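Local coordinates for protein metallophosphoesterase (Clostridium thermocellum, PDB 4J6O) that probably acts as the manganese-binding, calcineurin-like 2',3'-phosphatase component of the bacterial Pnkp-Hen1 RNA repair system, at residues G64-R69 with E75-V80; V98-K103 with H113-T118. All coordinates share one frame; numbering follows the deposited sequence.

Interaction 1: residues G64-R69 with E75-V80. With MN (manganese (II) ion), chain J.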
# COMPACT_ATOMS: atom_id res chain seq x y z
N GLY A 64 -0.33 0.62 -0.72
CA GLY A 64 -1.70 0.16 -0.62
C GLY A 64 -2.00 -0.58 0.67
O GLY A 64 -1.22 -0.52 1.64
N ASP A 65 -3.12 -1.28 0.70
CA ASP A 65 -3.68 -1.89 1.93
C ASP A 65 -3.88 -0.78 2.97
O ASP A 65 -3.38 -0.83 4.10
CB ASP A 65 -2.84 -3.03 2.46
CG ASP A 65 -3.34 -4.42 1.95
OD1 ASP A 65 -4.19 -4.39 1.04
OD2 ASP A 65 -2.90 -5.47 2.42
N LEU A 66 -4.59 0.26 2.53
CA LEU A 66 -4.98 1.42 3.38
C LEU A 66 -6.08 1.06 4.36
O LEU A 66 -6.15 1.63 5.46
CB LEU A 66 -5.49 2.57 2.47
CG LEU A 66 -4.58 2.97 1.33
CD1 LEU A 66 -5.31 4.12 0.59
CD2 LEU A 66 -3.20 3.42 1.83
N VAL A 67 -6.93 0.09 3.97
CA VAL A 67 -8.13 -0.20 4.72
C VAL A 67 -8.04 -1.52 5.46
O VAL A 67 -7.07 -2.24 5.31
CB VAL A 67 -9.36 -0.21 3.76
CG1 VAL A 67 -9.44 1.13 2.97
CG2 VAL A 67 -9.24 -1.35 2.75
N ASP A 68 -9.02 -1.76 6.34
CA ASP A 68 -9.17 -2.98 7.16
C ASP A 68 -8.33 -2.98 8.42
O ASP A 68 -7.26 -2.37 8.45
CB ASP A 68 -8.87 -4.24 6.33
CG ASP A 68 -9.96 -4.51 5.26
OD1 ASP A 68 -10.91 -3.71 5.13
OD2 ASP A 68 -9.81 -5.51 4.54
N ARG A 69 -8.89 -3.58 9.48
CA ARG A 69 -8.20 -3.94 10.72
C ARG A 69 -8.06 -2.82 11.72
O ARG A 69 -8.46 -2.94 12.87
CB ARG A 69 -6.83 -4.56 10.53
CG ARG A 69 -6.87 -5.91 9.79
CD ARG A 69 -5.49 -6.52 9.73
NE ARG A 69 -5.51 -7.87 9.12
CZ ARG A 69 -4.99 -8.15 7.93
NH1 ARG A 69 -4.45 -7.19 7.16
NH2 ARG A 69 -5.03 -9.41 7.46
N GLU A 75 -9.98 8.13 8.21
CA GLU A 75 -9.01 9.22 8.28
C GLU A 75 -7.82 8.90 7.38
O GLU A 75 -7.34 9.80 6.68
CB GLU A 75 -8.54 9.47 9.71
CG GLU A 75 -9.63 10.05 10.62
CD GLU A 75 -10.46 11.15 9.97
OE1 GLU A 75 -9.87 12.18 9.56
OE2 GLU A 75 -11.69 10.98 9.86
N VAL A 76 -7.35 7.64 7.40
CA VAL A 76 -6.31 7.25 6.47
C VAL A 76 -6.77 7.52 5.03
O VAL A 76 -6.03 8.05 4.21
CB VAL A 76 -5.94 5.74 6.59
CG1 VAL A 76 -5.01 5.31 5.48
CG2 VAL A 76 -5.26 5.48 7.96
N LEU A 77 -8.00 7.13 4.71
CA LEU A 77 -8.48 7.32 3.35
C LEU A 77 -8.52 8.79 2.98
O LEU A 77 -8.08 9.20 1.88
CB LEU A 77 -9.88 6.71 3.21
CG LEU A 77 -9.84 5.21 2.99
CD1 LEU A 77 -11.24 4.66 3.24
CD2 LEU A 77 -9.37 4.88 1.60
N LYS A 78 -9.03 9.61 3.88
CA LYS A 78 -9.13 11.04 3.56
C LYS A 78 -7.75 11.63 3.33
O LYS A 78 -7.55 12.45 2.44
CB LYS A 78 -9.82 11.78 4.71
CG LYS A 78 -11.28 11.43 4.83
CD LYS A 78 -11.88 11.97 6.09
CE LYS A 78 -13.23 11.34 6.33
NZ LYS A 78 -13.88 12.03 7.43
N LEU A 79 -6.81 11.26 4.17
CA LEU A 79 -5.46 11.79 4.08
C LEU A 79 -4.84 11.35 2.76
O LEU A 79 -4.32 12.17 2.02
CB LEU A 79 -4.61 11.37 5.29
CG LEU A 79 -3.16 11.83 5.22
CD1 LEU A 79 -3.16 13.34 5.45
CD2 LEU A 79 -2.29 11.13 6.29
N VAL A 80 -4.86 10.04 2.47
CA VAL A 80 -4.20 9.54 1.27
C VAL A 80 -4.84 10.06 -0.04
O VAL A 80 -4.14 10.47 -0.98
CB VAL A 80 -4.19 7.99 1.26
CG1 VAL A 80 -3.61 7.49 -0.04
CG2 VAL A 80 -3.38 7.53 2.44
MN MN J . -1.76 -5.95 4.19
O HOH W 1 -0.38 -6.52 5.95
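Val-76 meets Leu-66 first: its CG1 lies 4.1 Å from CB of Leu-66 and 3.9 Å from the carbonyl O of the same residue, so the methyl rests against both the root of the leucine and its backbone. With chi1 at 171°, CG1, the branch of Val-76 that faces the loop, stands anti to the backbone N. Leu-77, next along helix 73-86, does not point at the loop from its backbone, but its end comes nearer. There CD1 and CD2 both reach CG1 of Val-67, each at 4.0 Å, and the valine methyl sits against the fork of the leucine. Lys-78 turns to another side of the helix, where it forms a salt bridge with Glu-125 and a cation-pi contact with Phe-129. One turn on from Val-76, Val-80 meets Leu-66 tip to tip, its CG1 3.8 Å from CD1 and its CG2 4.2 Å from CD2. The side chains that meet are all apolar and buried.

Residues 64-69 belong to the GDxxDRG signature of calcineurin-like phosphoesterases. In it Asp-65 turns away from the helix and binds manganese through OD2 at 2.2 Å, beside Asp-19 and His-21. Through Leu-66, the residue after this metal ligand, the loop is seated on helix 73-86. The loop joins strand 59-62 of the five-stranded mixed sheet to helix 73-86; Phe-136 of helix 127-138 touches both Leu-66 and Val-80, while helix 24-33 packs on Val-76 through Tyr-24 and on Leu-79 through Leu-27 and Leu-31.

Interaction 2: residues V98-K103 with H113-T118; sequences VKLLRK and HGLDRT
Leu-100 of helix 95-104 and Thr-118 of helix 115-122 meet through their methyl groups, CD1 and CD2 of the leucine lying 3.7 and 3.8 Å from CG2 of the threonine. Leu-115, one turn before Thr-118, comes at Leu-100 aslant and places its CD1 3.9 Å from CD1 of Leu-100. Its other methyl, CD2, rests 4.0 Å from CE of Lys-99, so the two branches of Leu-115 touch neighbouring residues of the facing helix. The lysine chain, extended beyond CG, passes the leucine at an angle and touches it near its end, through CE.

This is packing between a helix and the first turn of the next. Helix 95-104 opens within the GNHD motif of calcineurin-like phosphoesterases, and Gly-114 is the N-cap of helix 115-122, its positive phi of 97° suiting a residue without a side chain.

Polar groups serve other partners. The ammonium of Lys-99 is hydrogen-bonded to the carbonyl O of Gln-110 in the connecting loop, which fixes the end of the chain that touches Leu-115. In Thr-118, chi1 of -64° directs CG2 at Leu-100, while OG1 is hydrogen-bonded to Asp-68 of the GDxxDRG loop. On the outer side of helix 115-122, NE of Arg-117 forms a salt bridge with OD2 of Asp-116 at 3.1 Å, the carboxylate oxygen lying close to the guanidinium plane.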
# COMPACT_ATOMS: atom_id res chain seq x y z
N VAL A 98 -8.88 -3.38 -3.09
CA VAL A 98 -9.65 -3.87 -4.26
C VAL A 98 -10.83 -4.70 -3.80
O VAL A 98 -11.93 -4.63 -4.39
CB VAL A 98 -8.73 -4.66 -5.23
CG1 VAL A 98 -9.53 -5.45 -6.29
CG2 VAL A 98 -7.78 -3.68 -5.90
N LYS A 99 -10.63 -5.50 -2.76
CA LYS A 99 -11.77 -6.28 -2.25
C LYS A 99 -12.82 -5.32 -1.68
O LYS A 99 -14.02 -5.55 -1.82
CB LYS A 99 -11.31 -7.25 -1.18
CG LYS A 99 -12.46 -7.91 -0.42
CD LYS A 99 -11.97 -9.17 0.28
CE LYS A 99 -13.04 -9.76 1.17
NZ LYS A 99 -12.46 -10.72 2.14
N LEU A 100 -12.38 -4.24 -1.02
CA LEU A 100 -13.34 -3.28 -0.50
C LEU A 100 -14.11 -2.66 -1.63
O LEU A 100 -15.33 -2.46 -1.51
CB LEU A 100 -12.65 -2.16 0.30
CG LEU A 100 -13.56 -0.98 0.69
CD1 LEU A 100 -14.68 -1.35 1.66
CD2 LEU A 100 -12.68 0.17 1.27
N LEU A 101 -13.40 -2.31 -2.71
CA LEU A 101 -14.08 -1.74 -3.90
C LEU A 101 -15.15 -2.69 -4.45
O LEU A 101 -16.28 -2.25 -4.75
CB LEU A 101 -13.07 -1.35 -4.99
CG LEU A 101 -13.67 -0.89 -6.32
CD1 LEU A 101 -14.57 0.28 -6.10
CD2 LEU A 101 -12.60 -0.53 -7.30
N ARG A 102 -14.84 -3.98 -4.52
CA ARG A 102 -15.83 -4.97 -5.00
C ARG A 102 -17.04 -5.00 -4.07
O ARG A 102 -18.16 -5.10 -4.54
CB ARG A 102 -15.20 -6.35 -5.09
CG ARG A 102 -14.23 -6.41 -6.23
CD ARG A 102 -13.39 -7.65 -6.25
NE ARG A 102 -12.45 -7.55 -7.36
CZ ARG A 102 -11.29 -8.20 -7.42
NH1 ARG A 102 -10.93 -9.00 -6.43
NH2 ARG A 102 -10.51 -8.03 -8.48
N LYS A 103 -16.81 -4.88 -2.76
CA LYS A 103 -17.92 -4.93 -1.81
C LYS A 103 -18.78 -3.66 -1.94
O LYS A 103 -20.00 -3.73 -2.03
CB LYS A 103 -17.37 -5.10 -0.38
CG LYS A 103 -18.39 -4.96 0.75
CD LYS A 103 -19.48 -6.05 0.69
CE LYS A 103 -20.48 -5.85 1.81
NZ LYS A 103 -21.53 -6.90 1.78
N HIS A 113 -10.74 -10.71 7.76
CA HIS A 113 -9.43 -10.07 7.83
C HIS A 113 -9.56 -8.59 8.01
O HIS A 113 -8.74 -7.84 7.43
CB HIS A 113 -8.64 -10.36 6.57
CG HIS A 113 -8.38 -11.81 6.36
ND1 HIS A 113 -8.85 -12.50 5.27
CD2 HIS A 113 -7.72 -12.72 7.13
CE1 HIS A 113 -8.47 -13.77 5.35
NE2 HIS A 113 -7.79 -13.92 6.47
N GLY A 114 -10.51 -8.15 8.84
CA GLY A 114 -10.57 -6.72 9.14
C GLY A 114 -11.55 -5.90 8.33
O GLY A 114 -11.71 -4.70 8.59
N LEU A 115 -12.19 -6.51 7.33
CA LEU A 115 -13.12 -5.75 6.50
C LEU A 115 -14.30 -5.24 7.31
O LEU A 115 -14.86 -4.17 7.03
CB LEU A 115 -13.59 -6.58 5.27
CG LEU A 115 -14.65 -5.93 4.37
CD1 LEU A 115 -14.22 -4.60 3.76
CD2 LEU A 115 -14.93 -6.92 3.25
N ASP A 116 -14.68 -5.99 8.33
CA ASP A 116 -15.76 -5.56 9.20
C ASP A 116 -15.43 -4.18 9.78
O ASP A 116 -16.31 -3.33 9.87
CB ASP A 116 -16.02 -6.56 10.33
CG ASP A 116 -14.86 -6.63 11.33
OD1 ASP A 116 -13.71 -6.81 10.88
OD2 ASP A 116 -15.10 -6.49 12.55
N ARG A 117 -14.17 -3.96 10.15
CA ARG A 117 -13.85 -2.68 10.75
C ARG A 117 -14.01 -1.57 9.72
O ARG A 117 -14.48 -0.50 10.04
CB ARG A 117 -12.41 -2.60 11.30
CG ARG A 117 -12.00 -3.73 12.20
CD ARG A 117 -12.91 -3.81 13.40
NE ARG A 117 -12.79 -5.07 14.12
CZ ARG A 117 -11.84 -5.34 15.02
NH1 ARG A 117 -10.88 -4.45 15.30
NH2 ARG A 117 -11.84 -6.52 15.63
N THR A 118 -13.61 -1.82 8.47
CA THR A 118 -13.68 -0.78 7.43
C THR A 118 -15.16 -0.41 7.25
O THR A 118 -15.53 0.77 7.15
CB THR A 118 -13.14 -1.27 6.07
OG1 THR A 118 -11.74 -1.57 6.21
CG2 THR A 118 -13.33 -0.20 4.95

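From the N terminus, interaction 1 comes first and brings the loop after strand 59-62 back against helix 73-86, closing a connection of five residues. The chain then runs through strand 89-91 into helix 95-104, and interaction 2 closes the longer loop leading to helix 115-122. The two contacts follow in series, neither nesting nor crossing, with centres about 11 Å apart. They nevertheless touch: the backbone N of Arg-69 lies 3.2 Å from O of Gly-114, a probable hydrogen bond, and CG of Arg-69 packs on O of His-113. Val-67 also touches Leu-100. The metal-bearing loop 64-69 is thereby bordered by helix 73-86 and by the paired helices of interaction 2.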